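Local structure of FAD:protein FMN transferase (6NXI) at residues Ile201-Val206 with Pro293-Val298; Ser60-His65 with Leu142-Pro147; Thr37-Leu42 with Asp167-Gln172; Gln76-Val81 with Leu135-Asn140; Pro4-His9 with Tyr23-Gly28. The protein probably transfers the FMN moiety of FAD onto a threonine hydroxyl of a target flavoprotein, releasing AMP, with the help of magnesium or manganese. One frame throughout, in Å; residues are numbered along the deposited sequence. Where two conformers were deposited one is given.

Interaction 1. Residues Ile201-Val206 with Pro293-Val298; sequences IEKPSV and PVLMIV
Leu295 and Ile297, two residues apart on one face of strand 294-299, meet the side chains of Ile201, Lys203 and Pro204, so that a small two-stranded ribbon (strands 199-203 and 211-215) packs on the large antiparallel sheet. The axes of the two strand segments come within 9.3 Å and run only 22° from parallel, a distance set by side chains interleaved between two layers and not by strand pairing. Leu295 comes first. Its chi1 of -177° turns CG away from the backbone N, and CD2 reaches Ile201, meeting CG2 at 4.0 Å and lying almost as near to CD1. The same methyl is crossed at about a right angle by the Lys203 chain, whose CE lies 4.0 Å from Leu295 CD2. Lys203 uses only its methylenes here; its NZ forms salt bridges with Glu213 of the ribbon itself and with Glu306, the latter tying the ribbon to strand 304-308. Ile297 then offers two branches. Its CD1 lies against the backbone of the other strand, 3.4 Å from Glu202 O, and is also brushed by Lys203 CD at 3.9 Å. The CG2 branch of Ile297 points at the CG-CD side of Pro204, and there the packing is tight: Ile297 CG2 and Pro204 CG are 3.4 Å apart.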
# COMPACT_ATOMS: atom_id res chain seq x y z
N ILE A 201 2.25 -12.90 -10.80
CA ILE A 201 0.85 -12.44 -10.59
C ILE A 201 -0.02 -13.69 -10.39
O ILE A 201 -0.01 -14.54 -11.27
CB ILE A 201 0.36 -11.56 -11.73
CG1 ILE A 201 1.36 -10.41 -11.97
CG2 ILE A 201 -1.05 -11.09 -11.38
CD1 ILE A 201 0.74 -9.12 -12.40
N GLU A 202 -0.68 -13.76 -9.24
CA GLU A 202 -1.57 -14.88 -8.87
C GLU A 202 -2.88 -14.68 -9.63
O GLU A 202 -3.47 -13.58 -9.59
CB GLU A 202 -1.77 -14.97 -7.35
CG GLU A 202 -0.51 -15.37 -6.59
CD GLU A 202 -0.05 -16.81 -6.73
OE1 GLU A 202 -0.89 -17.68 -7.05
OE2 GLU A 202 1.15 -17.06 -6.53
N LYS A 203 -3.28 -15.70 -10.36
CA LYS A 203 -4.53 -15.68 -11.16
C LYS A 203 -5.47 -16.68 -10.50
O LYS A 203 -5.07 -17.80 -10.19
CB LYS A 203 -4.24 -16.06 -12.62
CG LYS A 203 -3.14 -15.26 -13.30
CD LYS A 203 -3.42 -13.78 -13.37
CE LYS A 203 -2.54 -13.08 -14.39
NZ LYS A 203 -2.77 -13.61 -15.76
N PRO A 204 -6.72 -16.29 -10.19
CA PRO A 204 -7.71 -17.23 -9.68
C PRO A 204 -8.19 -18.00 -10.90
O PRO A 204 -8.16 -17.48 -12.03
CB PRO A 204 -8.76 -16.31 -9.06
CG PRO A 204 -8.74 -15.13 -10.01
CD PRO A 204 -7.28 -14.95 -10.39
N SER A 205 -8.60 -19.25 -10.67
CA SER A 205 -8.98 -20.22 -11.73
C SER A 205 -10.29 -20.87 -11.29
O SER A 205 -10.41 -21.15 -10.09
CB SER A 205 -7.88 -21.22 -11.90
OG SER A 205 -8.07 -21.94 -13.09
N VAL A 206 -11.24 -21.09 -12.20
CA VAL A 206 -12.53 -21.75 -11.85
C VAL A 206 -12.28 -23.16 -11.30
O VAL A 206 -13.15 -23.67 -10.55
CB VAL A 206 -13.53 -21.78 -13.03
CG1 VAL A 206 -14.01 -20.38 -13.35
CG2 VAL A 206 -12.96 -22.49 -14.25
N PRO A 293 -0.10 1.59 -15.48
CA PRO A 293 -0.13 0.16 -15.76
C PRO A 293 -0.89 -0.57 -14.64
O PRO A 293 -0.43 -0.60 -13.48
CB PRO A 293 1.32 -0.26 -15.87
CG PRO A 293 2.09 1.02 -15.97
CD PRO A 293 1.28 2.05 -15.25
N VAL A 294 -2.04 -1.16 -14.98
CA VAL A 294 -2.87 -1.85 -13.97
C VAL A 294 -3.40 -3.15 -14.57
O VAL A 294 -3.82 -3.16 -15.76
CB VAL A 294 -4.05 -0.99 -13.51
CG1 VAL A 294 -4.80 -1.67 -12.38
CG2 VAL A 294 -3.57 0.39 -13.10
N LEU A 295 -3.45 -4.18 -13.72
CA LEU A 295 -4.17 -5.44 -14.01
C LEU A 295 -5.18 -5.64 -12.89
O LEU A 295 -4.81 -5.80 -11.72
CB LEU A 295 -3.19 -6.60 -14.11
CG LEU A 295 -3.84 -7.93 -14.48
CD1 LEU A 295 -4.33 -7.89 -15.91
CD2 LEU A 295 -2.85 -9.07 -14.28
N MET A 296 -6.44 -5.71 -13.27
CA MET A 296 -7.51 -6.01 -12.30
C MET A 296 -8.09 -7.35 -12.64
O MET A 296 -8.40 -7.56 -13.84
CB MET A 296 -8.64 -5.02 -12.37
CG MET A 296 -8.27 -3.70 -11.90
SD MET A 296 -9.87 -2.97 -11.61
CE MET A 296 -9.40 -1.26 -11.62
N ILE A 297 -8.19 -8.19 -11.63
CA ILE A 297 -8.88 -9.49 -11.76
C ILE A 297 -10.24 -9.35 -11.11
O ILE A 297 -10.32 -8.90 -9.97
CB ILE A 297 -8.03 -10.58 -11.12
CG1 ILE A 297 -6.67 -10.66 -11.82
CG2 ILE A 297 -8.81 -11.89 -11.17
CD1 ILE A 297 -5.77 -11.63 -11.19
N VAL A 298 -11.29 -9.72 -11.84
CA VAL A 298 -12.67 -9.54 -11.34
C VAL A 298 -13.39 -10.87 -11.46
O VAL A 298 -13.07 -11.66 -12.37
CB VAL A 298 -13.43 -8.40 -12.04
CG1 VAL A 298 -12.49 -7.22 -12.25
CG2 VAL A 298 -14.08 -8.82 -13.34

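Interaction 2. Residues Ser60-His65 with Leu142-Pro147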
# COMPACT_ATOMS: atom_id res chain seq x y z
N SER A 60 0.30 8.71 15.39
CA SER A 60 -0.65 8.43 16.51
C SER A 60 -0.77 9.70 17.35
O SER A 60 -1.88 10.03 17.77
CB SER A 60 -0.23 7.27 17.32
OG SER A 60 -0.36 6.09 16.53
N ARG A 61 0.34 10.41 17.54
CA ARG A 61 0.24 11.69 18.29
C ARG A 61 -0.68 12.66 17.54
O ARG A 61 -1.41 13.42 18.23
CB ARG A 61 1.64 12.21 18.58
CG ARG A 61 2.36 11.29 19.56
CD ARG A 61 3.68 11.86 19.99
NE ARG A 61 4.76 11.38 19.16
CZ ARG A 61 5.46 12.11 18.27
NH1 ARG A 61 5.18 13.39 18.04
NH2 ARG A 61 6.41 11.52 17.59
N PHE A 62 -0.68 12.68 16.20
CA PHE A 62 -1.65 13.51 15.44
C PHE A 62 -3.07 13.01 15.70
O PHE A 62 -3.98 13.83 15.86
CB PHE A 62 -1.34 13.55 13.95
CG PHE A 62 -2.31 14.37 13.16
CD1 PHE A 62 -2.46 15.73 13.42
CD2 PHE A 62 -3.11 13.80 12.19
CE1 PHE A 62 -3.34 16.50 12.68
CE2 PHE A 62 -4.00 14.58 11.47
CZ PHE A 62 -4.10 15.93 11.70
N ASN A 63 -3.27 11.70 15.67
CA ASN A 63 -4.61 11.11 15.93
C ASN A 63 -5.04 11.51 17.34
O ASN A 63 -6.26 11.72 17.52
CB ASN A 63 -4.60 9.60 15.67
CG ASN A 63 -4.43 9.31 14.20
OD1 ASN A 63 -4.72 10.17 13.36
ND2 ASN A 63 -3.95 8.11 13.88
N GLN A 64 -4.12 11.59 18.30
CA GLN A 64 -4.44 11.95 19.72
C GLN A 64 -4.65 13.46 19.86
O GLN A 64 -5.31 13.86 20.86
CB GLN A 64 -3.36 11.44 20.66
CG GLN A 64 -3.31 9.92 20.68
CD GLN A 64 -1.94 9.42 21.03
OE1 GLN A 64 -1.17 10.12 21.68
NE2 GLN A 64 -1.62 8.20 20.59
N HIS A 65 -4.19 14.25 18.91
CA HIS A 65 -4.29 15.74 18.92
C HIS A 65 -5.76 16.16 18.72
O HIS A 65 -6.41 15.61 17.84
CB HIS A 65 -3.32 16.24 17.86
CG HIS A 65 -3.26 17.72 17.70
ND1 HIS A 65 -2.59 18.51 18.60
CD2 HIS A 65 -3.71 18.54 16.71
CE1 HIS A 65 -2.63 19.76 18.19
NE2 HIS A 65 -3.33 19.82 17.06
N LEU A 142 0.09 19.29 9.63
CA LEU A 142 -1.26 18.76 9.38
C LEU A 142 -2.25 19.48 10.29
O LEU A 142 -1.91 19.69 11.47
CB LEU A 142 -1.28 17.26 9.71
CG LEU A 142 -0.23 16.38 9.05
CD1 LEU A 142 -0.52 14.92 9.39
CD2 LEU A 142 -0.20 16.59 7.55
N SER A 143 -3.48 19.68 9.81
CA SER A 143 -4.58 20.13 10.69
C SER A 143 -5.83 19.28 10.43
O SER A 143 -5.99 18.74 9.31
CB SER A 143 -4.87 21.62 10.62
OG SER A 143 -4.68 22.13 9.31
N LYS A 144 -6.62 19.14 11.48
CA LYS A 144 -7.88 18.38 11.43
C LYS A 144 -8.96 19.28 11.99
O LYS A 144 -8.70 19.85 13.07
CB LYS A 144 -7.73 17.07 12.21
CG LYS A 144 -7.19 17.20 13.63
CD LYS A 144 -6.62 15.92 14.22
CE LYS A 144 -7.62 15.15 15.04
NZ LYS A 144 -6.98 13.99 15.70
N ASP A 145 -10.06 19.45 11.25
CA ASP A 145 -11.10 20.45 11.61
C ASP A 145 -12.09 19.78 12.54
O ASP A 145 -13.01 20.46 13.03
CB ASP A 145 -11.76 21.07 10.38
CG ASP A 145 -12.63 20.14 9.55
OD1 ASP A 145 -12.88 18.96 9.98
OD2 ASP A 145 -13.05 20.60 8.48
N ILE A 146 -11.90 18.49 12.81
CA ILE A 146 -12.68 17.76 13.85
C ILE A 146 -11.70 16.99 14.72
O ILE A 146 -10.71 16.42 14.22
CB ILE A 146 -13.80 16.86 13.29
CG1 ILE A 146 -13.30 15.79 12.32
CG2 ILE A 146 -14.90 17.69 12.64
CD1 ILE A 146 -14.32 14.72 12.03
N PRO A 147 -11.93 16.99 16.05
CA PRO A 147 -11.01 16.37 17.00
C PRO A 147 -10.82 14.85 16.88
O PRO A 147 -9.78 14.38 17.24
CB PRO A 147 -11.59 16.74 18.38
CG PRO A 147 -13.03 17.12 18.12
CD PRO A 147 -13.07 17.66 16.71
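Lys144 lays its methylenes over one face of the Phe62 ring and drives its ammonium into the end of helix 58-64. CD rests above that face, 3.9 Å from the ring centroid, while Leu142 CB covers the opposite face at 4.0 Å from the centroid; both are CH-pi contacts offset toward the rim. A bend at chi3 (-94°) turns the end of the lysine off the ring toward the backbone. There NZ bonds to Phe62 O at 3.0 Å, in the carbonyl plane and on a lone pair, and to His65 O at 2.7 Å, also in plane. Leu149 O takes a third bond, and Pro147 O a weak one at 3.2 Å. Phe62 O also accepts from His65 N, so it has two donors. The buried charge thus lies among carbonyls at the C-terminal end of a helix, which would favour a protonated amine. Farther out, His65 NE2 is held by Glu69 O, and its ring meets Phe71; Asn63 OD1 accepts from Val151 N. Strand 141-144 is the middle strand of a three-stranded antiparallel sheet, between 71-72 and 135-138, and helix 58-64 rests on it through Phe62, which also touches Leu135.

Interaction 3. Residues Thr37-Leu42 with Asp167-Gln172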
# COMPACT_ATOMS: atom_id res chain seq x y z
N THR A 37 21.76 -3.26 9.08
CA THR A 37 21.66 -2.38 10.26
C THR A 37 20.98 -1.06 9.87
O THR A 37 20.10 -0.58 10.60
CB THR A 37 23.05 -2.17 10.88
OG1 THR A 37 23.56 -3.39 11.43
CG2 THR A 37 22.96 -1.15 12.00
N GLU A 38 21.35 -0.47 8.74
CA GLU A 38 20.76 0.81 8.33
C GLU A 38 19.34 0.57 7.82
O GLU A 38 18.47 1.38 8.06
CB GLU A 38 21.62 1.50 7.29
CG GLU A 38 21.10 2.87 6.93
CD GLU A 38 20.92 3.88 8.04
OE1 GLU A 38 21.37 3.66 9.20
OE2 GLU A 38 20.31 4.90 7.75
N ILE A 39 19.13 -0.53 7.10
CA ILE A 39 17.77 -0.84 6.61
C ILE A 39 16.83 -0.95 7.81
O ILE A 39 15.74 -0.40 7.78
CB ILE A 39 17.79 -2.13 5.77
CG1 ILE A 39 18.48 -1.83 4.44
CG2 ILE A 39 16.36 -2.66 5.61
CD1 ILE A 39 18.89 -3.09 3.71
N ASP A 40 17.23 -1.68 8.85
CA ASP A 40 16.39 -1.79 10.07
C ASP A 40 16.15 -0.40 10.67
O ASP A 40 15.04 -0.15 11.11
CB ASP A 40 16.98 -2.80 11.04
CG ASP A 40 16.80 -4.23 10.56
OD1 ASP A 40 15.81 -4.46 9.83
OD2 ASP A 40 17.61 -5.08 10.95
N ARG A 41 17.15 0.47 10.73
CA ARG A 41 16.97 1.83 11.32
C ARG A 41 15.95 2.63 10.48
O ARG A 41 15.08 3.38 11.08
CB ARG A 41 18.32 2.55 11.38
CG ARG A 41 18.30 3.81 12.24
CD ARG A 41 19.48 4.73 11.99
NE ARG A 41 19.41 5.32 10.67
CZ ARG A 41 18.60 6.31 10.31
NH1 ARG A 41 17.86 6.93 11.21
NH2 ARG A 41 18.59 6.72 9.06
N LEU A 42 16.06 2.55 9.15
CA LEU A 42 15.18 3.33 8.24
C LEU A 42 13.76 2.82 8.45
O LEU A 42 12.86 3.63 8.46
CB LEU A 42 15.67 3.21 6.80
CG LEU A 42 16.96 3.97 6.49
CD1 LEU A 42 17.56 3.48 5.19
CD2 LEU A 42 16.69 5.47 6.40
N ASP A 167 16.05 3.53 -2.16
CA ASP A 167 16.95 4.71 -2.29
C ASP A 167 18.21 4.52 -1.47
O ASP A 167 19.28 4.95 -1.95
CB ASP A 167 16.27 6.00 -1.85
CG ASP A 167 15.16 6.46 -2.76
OD1 ASP A 167 14.98 5.89 -3.85
OD2 ASP A 167 14.49 7.41 -2.38
N TYR A 168 18.12 3.91 -0.30
CA TYR A 168 19.31 3.59 0.53
C TYR A 168 20.23 2.64 -0.26
O TYR A 168 21.48 2.84 -0.28
CB TYR A 168 18.92 3.02 1.89
CG TYR A 168 20.13 2.49 2.63
CD1 TYR A 168 21.12 3.34 3.06
CD2 TYR A 168 20.35 1.13 2.83
CE1 TYR A 168 22.23 2.88 3.74
CE2 TYR A 168 21.48 0.65 3.47
CZ TYR A 168 22.44 1.53 3.91
OH TYR A 168 23.54 1.02 4.54
N LEU A 169 19.68 1.60 -0.87
CA LEU A 169 20.55 0.64 -1.58
C LEU A 169 21.28 1.38 -2.71
O LEU A 169 22.48 1.16 -2.88
CB LEU A 169 19.75 -0.55 -2.08
CG LEU A 169 19.18 -1.46 -1.00
CD1 LEU A 169 18.37 -2.57 -1.68
CD2 LEU A 169 20.28 -2.08 -0.15
N GLN A 170 20.57 2.23 -3.44
CA GLN A 170 21.20 3.05 -4.52
C GLN A 170 22.31 3.92 -3.93
O GLN A 170 23.39 4.04 -4.56
CB GLN A 170 20.10 3.85 -5.20
CG GLN A 170 19.23 2.94 -6.04
CD GLN A 170 18.13 3.63 -6.81
OE1 GLN A 170 17.29 2.94 -7.38
NE2 GLN A 170 18.15 4.97 -6.83
N SER A 171 22.06 4.55 -2.77
CA SER A 171 23.04 5.44 -2.10
C SER A 171 24.30 4.64 -1.78
O SER A 171 25.40 5.22 -1.74
CB SER A 171 22.46 6.09 -0.86
OG SER A 171 22.57 5.24 0.27
N GLN A 172 24.18 3.32 -1.62
CA GLN A 172 25.33 2.42 -1.29
C GLN A 172 25.92 1.79 -2.56
O GLN A 172 26.82 0.91 -2.42
CB GLN A 172 24.81 1.37 -0.30
CG GLN A 172 24.52 1.92 1.09
CD GLN A 172 25.77 2.39 1.79
OE1 GLN A 172 26.77 1.70 1.79
NE2 GLN A 172 25.73 3.57 2.40
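Glu38 lies over one face of the Tyr168 ring with its aliphatic part, CG standing 3.8 Å from the ring centroid in a CH-pi contact. CB lies by the phenol end, 3.4 Å from Tyr168 OH. The first torsion carries CG toward the tyrosine (anti to the backbone N, chi1 -175°), and a bend at chi2 then swings the carboxylate back to its own helix. Arg41 takes it there side-on, with NE to Glu38 OE1 at 3.0 Å and NH2 to OE2 at 2.8 Å. Both oxygens lie in the guanidinium plane and are met on their syn sides, although the carboxylate is somewhat tilted. Ile39 comes next: its side chain crosses that of Tyr168 at about a right angle, CG1 3.9 Å from Tyr168 CD2, and its CD1 reaches Leu169 CD2. One turn on, Leu42 CD1 sits 3.6 Å from Tyr168 CB, near the root of the ring. Leu35 also touches the tyrosine, completing a four-residue hole with Glu38, Ile39 and Leu42. Tyr168 is thus a single knob in a hole, between two roughly antiparallel helices (147°) that lie side by side on the large antiparallel sheet, where Ile39 and Leu169 both rest on Ile21.

Interaction 4. Residues Gln76-Val81 with Leu135-Asn140; sequences QTLTVV and LTIEGN
Leu78 and Val81, nearly one turn apart on helix 75-90, form two bumps that mesh with Leu135, Ile137 and the turn following strand 135-138. The helix crosses the strand at 129° with 10.4 Å between the segment axes, leaving room for a single layer of interlocked side chains. Ile137 is the wedge from the strand side, and it spreads its two branches over the two bumps. Its CG2 meets Leu78 CD2 at 3.9 Å, and its CD1 meets Val81 CG1 at 4.0 Å as the two chains slide past each other in opposite directions. Val81 in turn fills the hollow between Ile137 and Leu135. Its CG1, anti to the backbone N (chi1 175°), is the prong that enters, 3.9 Å from Leu135 CD2. Leu78 is cupped at the other end: beyond Ile137, its CD2 lies against the backbone of the turn, 3.7 Å from Gly139 O and 4.0 Å from Asn140 C. Gly139 and Asn140 have backbone angles close to those of a type II' turn, joining strands 135-138 and 141-144 into a hairpin. Farther along the helix, Lys82 and Ile85 also touch Ile137. Val81 packs as well on Leu153, and its side chain is about 10 Å from that of Thr155, a magnesium ligand. Every side chain that meets across the contact is aliphatic, and even the Gly139 carbonyl is met by carbons of Leu78, so the helix and hairpin are held here by complementary shape and the burial of apolar surface.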
# COMPACT_ATOMS: atom_id res chain seq x y z
N GLN A 76 9.12 13.18 5.96
CA GLN A 76 8.66 11.88 5.38
C GLN A 76 7.15 11.73 5.57
O GLN A 76 6.43 11.43 4.62
CB GLN A 76 9.40 10.69 5.99
CG GLN A 76 10.90 10.70 5.79
CD GLN A 76 11.70 11.32 6.90
OE1 GLN A 76 11.31 12.35 7.50
NE2 GLN A 76 12.83 10.69 7.18
N THR A 77 6.64 12.01 6.76
CA THR A 77 5.18 11.90 6.99
C THR A 77 4.47 12.88 6.06
O THR A 77 3.39 12.56 5.52
CB THR A 77 4.84 12.20 8.46
OG1 THR A 77 5.56 11.28 9.29
CG2 THR A 77 3.36 12.11 8.72
N LEU A 78 4.97 14.13 5.98
CA LEU A 78 4.35 15.13 5.09
C LEU A 78 4.28 14.58 3.65
O LEU A 78 3.21 14.67 3.05
CB LEU A 78 5.15 16.44 5.19
CG LEU A 78 4.45 17.72 4.75
CD1 LEU A 78 4.05 17.67 3.28
CD2 LEU A 78 3.28 18.03 5.63
N THR A 79 5.37 14.00 3.14
CA THR A 79 5.44 13.48 1.76
C THR A 79 4.34 12.42 1.59
O THR A 79 3.66 12.43 0.55
CB THR A 79 6.83 12.95 1.45
OG1 THR A 79 7.71 14.08 1.59
CG2 THR A 79 6.91 12.34 0.06
N VAL A 80 4.20 11.51 2.56
CA VAL A 80 3.22 10.40 2.45
C VAL A 80 1.80 10.92 2.55
O VAL A 80 0.95 10.57 1.74
CB VAL A 80 3.53 9.32 3.49
CG1 VAL A 80 2.44 8.27 3.51
CG2 VAL A 80 4.92 8.73 3.24
N VAL A 81 1.55 11.88 3.44
CA VAL A 81 0.17 12.42 3.55
C VAL A 81 -0.19 13.22 2.29
O VAL A 81 -1.31 13.10 1.79
CB VAL A 81 -0.05 13.23 4.85
CG1 VAL A 81 -1.43 13.86 4.85
CG2 VAL A 81 0.10 12.33 6.06
N LEU A 135 -9.05 17.05 6.61
CA LEU A 135 -7.58 16.99 6.74
C LEU A 135 -6.99 18.04 5.80
O LEU A 135 -7.30 17.98 4.60
CB LEU A 135 -7.09 15.59 6.37
CG LEU A 135 -5.57 15.37 6.46
CD1 LEU A 135 -5.06 15.54 7.89
CD2 LEU A 135 -5.21 13.99 5.95
N THR A 136 -6.12 18.92 6.30
CA THR A 136 -5.40 19.88 5.43
C THR A 136 -3.91 19.87 5.76
O THR A 136 -3.50 19.60 6.93
CB THR A 136 -6.08 21.26 5.48
OG1 THR A 136 -6.26 21.62 6.84
CG2 THR A 136 -7.43 21.26 4.81
N ILE A 137 -3.13 20.22 4.73
CA ILE A 137 -1.66 20.41 4.84
C ILE A 137 -1.36 21.91 4.75
O ILE A 137 -1.90 22.59 3.85
CB ILE A 137 -0.92 19.62 3.76
CG1 ILE A 137 -1.14 18.12 3.95
CG2 ILE A 137 0.54 20.01 3.75
CD1 ILE A 137 -0.44 17.27 2.92
N GLU A 138 -0.59 22.40 5.71
CA GLU A 138 -0.13 23.82 5.76
C GLU A 138 1.37 23.77 6.09
O GLU A 138 1.72 23.46 7.27
CB GLU A 138 -0.91 24.64 6.79
CG GLU A 138 -2.38 24.89 6.43
CD GLU A 138 -3.09 25.82 7.39
OE1 GLU A 138 -2.96 27.04 7.21
OE2 GLU A 138 -3.72 25.32 8.36
N GLY A 139 2.17 24.03 5.03
CA GLY A 139 3.64 24.00 5.11
C GLY A 139 4.05 22.62 5.56
O GLY A 139 3.66 21.67 4.85
N ASN A 140 4.67 22.52 6.73
CA ASN A 140 5.18 21.24 7.28
C ASN A 140 4.27 20.76 8.42
O ASN A 140 4.79 20.14 9.39
CB ASN A 140 6.63 21.42 7.73
CG ASN A 140 7.52 21.82 6.57
OD1 ASN A 140 7.21 21.49 5.43
ND2 ASN A 140 8.62 22.49 6.85

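Interaction 5. Residues Pro4-His9 with Tyr23-Gly28; sequences PAEQVH and YIQQPG
Val8 and Tyr23 face each other as a hydrogen-bonded antiparallel pair, each backbone N bonded to the other's O. Val8 N reaches Tyr23 O at 2.9 Å and 168°, a nearly straight bond, and Tyr23 N returns to Val8 O at the same length. Two residues on, Gln25 N gives its hydrogen to Glu6 O, again at 2.9 Å. The ladder then opens, and a water takes over: it accepts from Glu6 N at 2.9 Å and donates to Gln25 O at 2.7 Å. Between the bonded rungs lies Gln7 with Ile24, a non-hydrogen-bonded pair. The alpha carbons of these two supply CH donors, Gln7 CA to Tyr23 O at 3.3 Å and Ile24 CA to Glu6 O. Side chains sort by face. Tyr23 CG lies between the backbone N and the carbonyl carbon (chi1 69°), which brings the ring alongside Val8, and Val8 CB sits over one face, 3.8 Å from the centroid. Ile24 is on the other face, with CD1 against Gln7 CB and CG2 toward Ala5 CB. Glu6 and Gln25 run side by side, pointing the same way. Ser32 and Leu35 of helix 32-50 cover Tyr23, and Ile24 bonds through its backbone to Asn176. These pairs form the open end of a beta hairpin, strands 7-14 and 17-24, whose first strand forms one edge of the eight-stranded antiparallel sheet.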
# COMPACT_ATOMS: atom_id res chain seq x y z
N PRO A 4 30.52 -15.94 -11.54
CA PRO A 4 29.19 -16.39 -11.04
C PRO A 4 28.63 -15.43 -9.97
O PRO A 4 29.25 -15.28 -8.93
CB PRO A 4 29.44 -17.81 -10.49
CG PRO A 4 30.73 -18.27 -11.17
CD PRO A 4 31.53 -17.00 -11.40
N ALA A 5 27.48 -14.79 -10.23
CA ALA A 5 26.96 -13.62 -9.47
C ALA A 5 26.39 -14.05 -8.11
O ALA A 5 25.54 -14.96 -8.07
CB ALA A 5 25.93 -12.86 -10.27
N GLU A 6 26.81 -13.37 -7.04
CA GLU A 6 26.47 -13.71 -5.64
C GLU A 6 25.25 -12.85 -5.25
O GLU A 6 25.35 -11.62 -5.31
CB GLU A 6 27.64 -13.45 -4.68
CG GLU A 6 27.32 -13.80 -3.22
CD GLU A 6 28.26 -13.31 -2.11
OE1 GLU A 6 29.41 -12.93 -2.41
OE2 GLU A 6 27.81 -13.31 -0.92
N GLN A 7 24.13 -13.51 -4.94
CA GLN A 7 22.92 -12.85 -4.41
C GLN A 7 22.98 -12.94 -2.89
O GLN A 7 23.28 -14.03 -2.36
CB GLN A 7 21.65 -13.49 -4.99
CG GLN A 7 20.38 -12.94 -4.36
CD GLN A 7 19.17 -13.52 -5.03
OE1 GLN A 7 18.59 -14.51 -4.60
NE2 GLN A 7 18.81 -12.93 -6.15
N VAL A 8 22.68 -11.85 -2.21
CA VAL A 8 22.46 -11.78 -0.74
C VAL A 8 20.96 -11.56 -0.50
O VAL A 8 20.38 -10.68 -1.17
CB VAL A 8 23.28 -10.63 -0.17
CG1 VAL A 8 23.04 -10.50 1.33
CG2 VAL A 8 24.76 -10.74 -0.51
N HIS A 9 20.37 -12.32 0.40
CA HIS A 9 18.99 -12.20 0.87
C HIS A 9 19.00 -11.73 2.33
O HIS A 9 19.52 -12.45 3.21
CB HIS A 9 18.28 -13.51 0.62
CG HIS A 9 16.89 -13.57 1.12
ND1 HIS A 9 16.22 -14.77 1.26
CD2 HIS A 9 16.04 -12.60 1.53
CE1 HIS A 9 15.01 -14.54 1.73
NE2 HIS A 9 14.86 -13.20 1.88
N TYR A 23 19.88 -8.63 -3.22
CA TYR A 23 20.73 -7.74 -4.04
C TYR A 23 21.91 -8.56 -4.55
O TYR A 23 22.25 -9.62 -3.99
CB TYR A 23 21.12 -6.46 -3.29
CG TYR A 23 22.07 -6.71 -2.15
CD1 TYR A 23 21.59 -6.90 -0.87
CD2 TYR A 23 23.44 -6.71 -2.33
CE1 TYR A 23 22.44 -7.14 0.20
CE2 TYR A 23 24.30 -6.93 -1.27
CZ TYR A 23 23.80 -7.15 0.00
OH TYR A 23 24.62 -7.38 1.07
N ILE A 24 22.56 -8.01 -5.57
CA ILE A 24 23.71 -8.69 -6.20
C ILE A 24 24.98 -8.02 -5.69
O ILE A 24 25.12 -6.82 -5.82
CB ILE A 24 23.63 -8.72 -7.73
CG1 ILE A 24 22.30 -9.31 -8.21
CG2 ILE A 24 24.82 -9.52 -8.26
CD1 ILE A 24 21.97 -10.68 -7.62
N GLN A 25 25.85 -8.82 -5.08
CA GLN A 25 27.15 -8.35 -4.55
C GLN A 25 27.92 -7.77 -5.73
O GLN A 25 27.90 -8.36 -6.84
CB GLN A 25 27.84 -9.52 -3.84
CG GLN A 25 29.15 -9.13 -3.17
CD GLN A 25 28.95 -8.16 -2.02
OE1 GLN A 25 27.93 -8.17 -1.35
NE2 GLN A 25 29.95 -7.33 -1.75
N GLN A 26 28.58 -6.65 -5.50
CA GLN A 26 29.46 -5.98 -6.49
C GLN A 26 30.69 -5.51 -5.74
O GLN A 26 30.68 -5.36 -4.52
CB GLN A 26 28.70 -4.84 -7.17
CG GLN A 26 27.76 -5.33 -8.26
CD GLN A 26 28.49 -5.98 -9.41
OE1 GLN A 26 28.50 -7.21 -9.58
NE2 GLN A 26 29.09 -5.15 -10.25
N PRO A 27 31.84 -5.32 -6.41
CA PRO A 27 33.01 -4.83 -5.70
C PRO A 27 32.74 -3.47 -5.04
O PRO A 27 32.04 -2.64 -5.58
CB PRO A 27 34.08 -4.75 -6.81
CG PRO A 27 33.60 -5.73 -7.86
CD PRO A 27 32.09 -5.65 -7.82
N GLY A 28 33.29 -3.30 -3.84
CA GLY A 28 33.37 -1.99 -3.16
C GLY A 28 32.12 -1.61 -2.38
O GLY A 28 32.04 -0.47 -1.90
O HOH W 1 28.14 -10.92 -7.70

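Interactions 2 and 4 belong together: strands 135-138 and 141-144 are neighbours in one sheet, joined where Ser143 N meets Thr136 O at 2.9 Å. Interaction 4 is nested in the loop closed by interaction 2, yet one is aliphatic and the other places a buried lysine at a helix end. Interactions 1 and 5 both reach the large sheet; the first packs a second layer on it through side chains, while the second, near the N-terminus, relies on backbone bonds and a water. Interaction 3, about 5 Å from interaction 5 at nearest atoms, joins helices over that sheet. All five are partly buried; interactions 1 and 3 have no exposed residue among those touching, 4 and 5 two each.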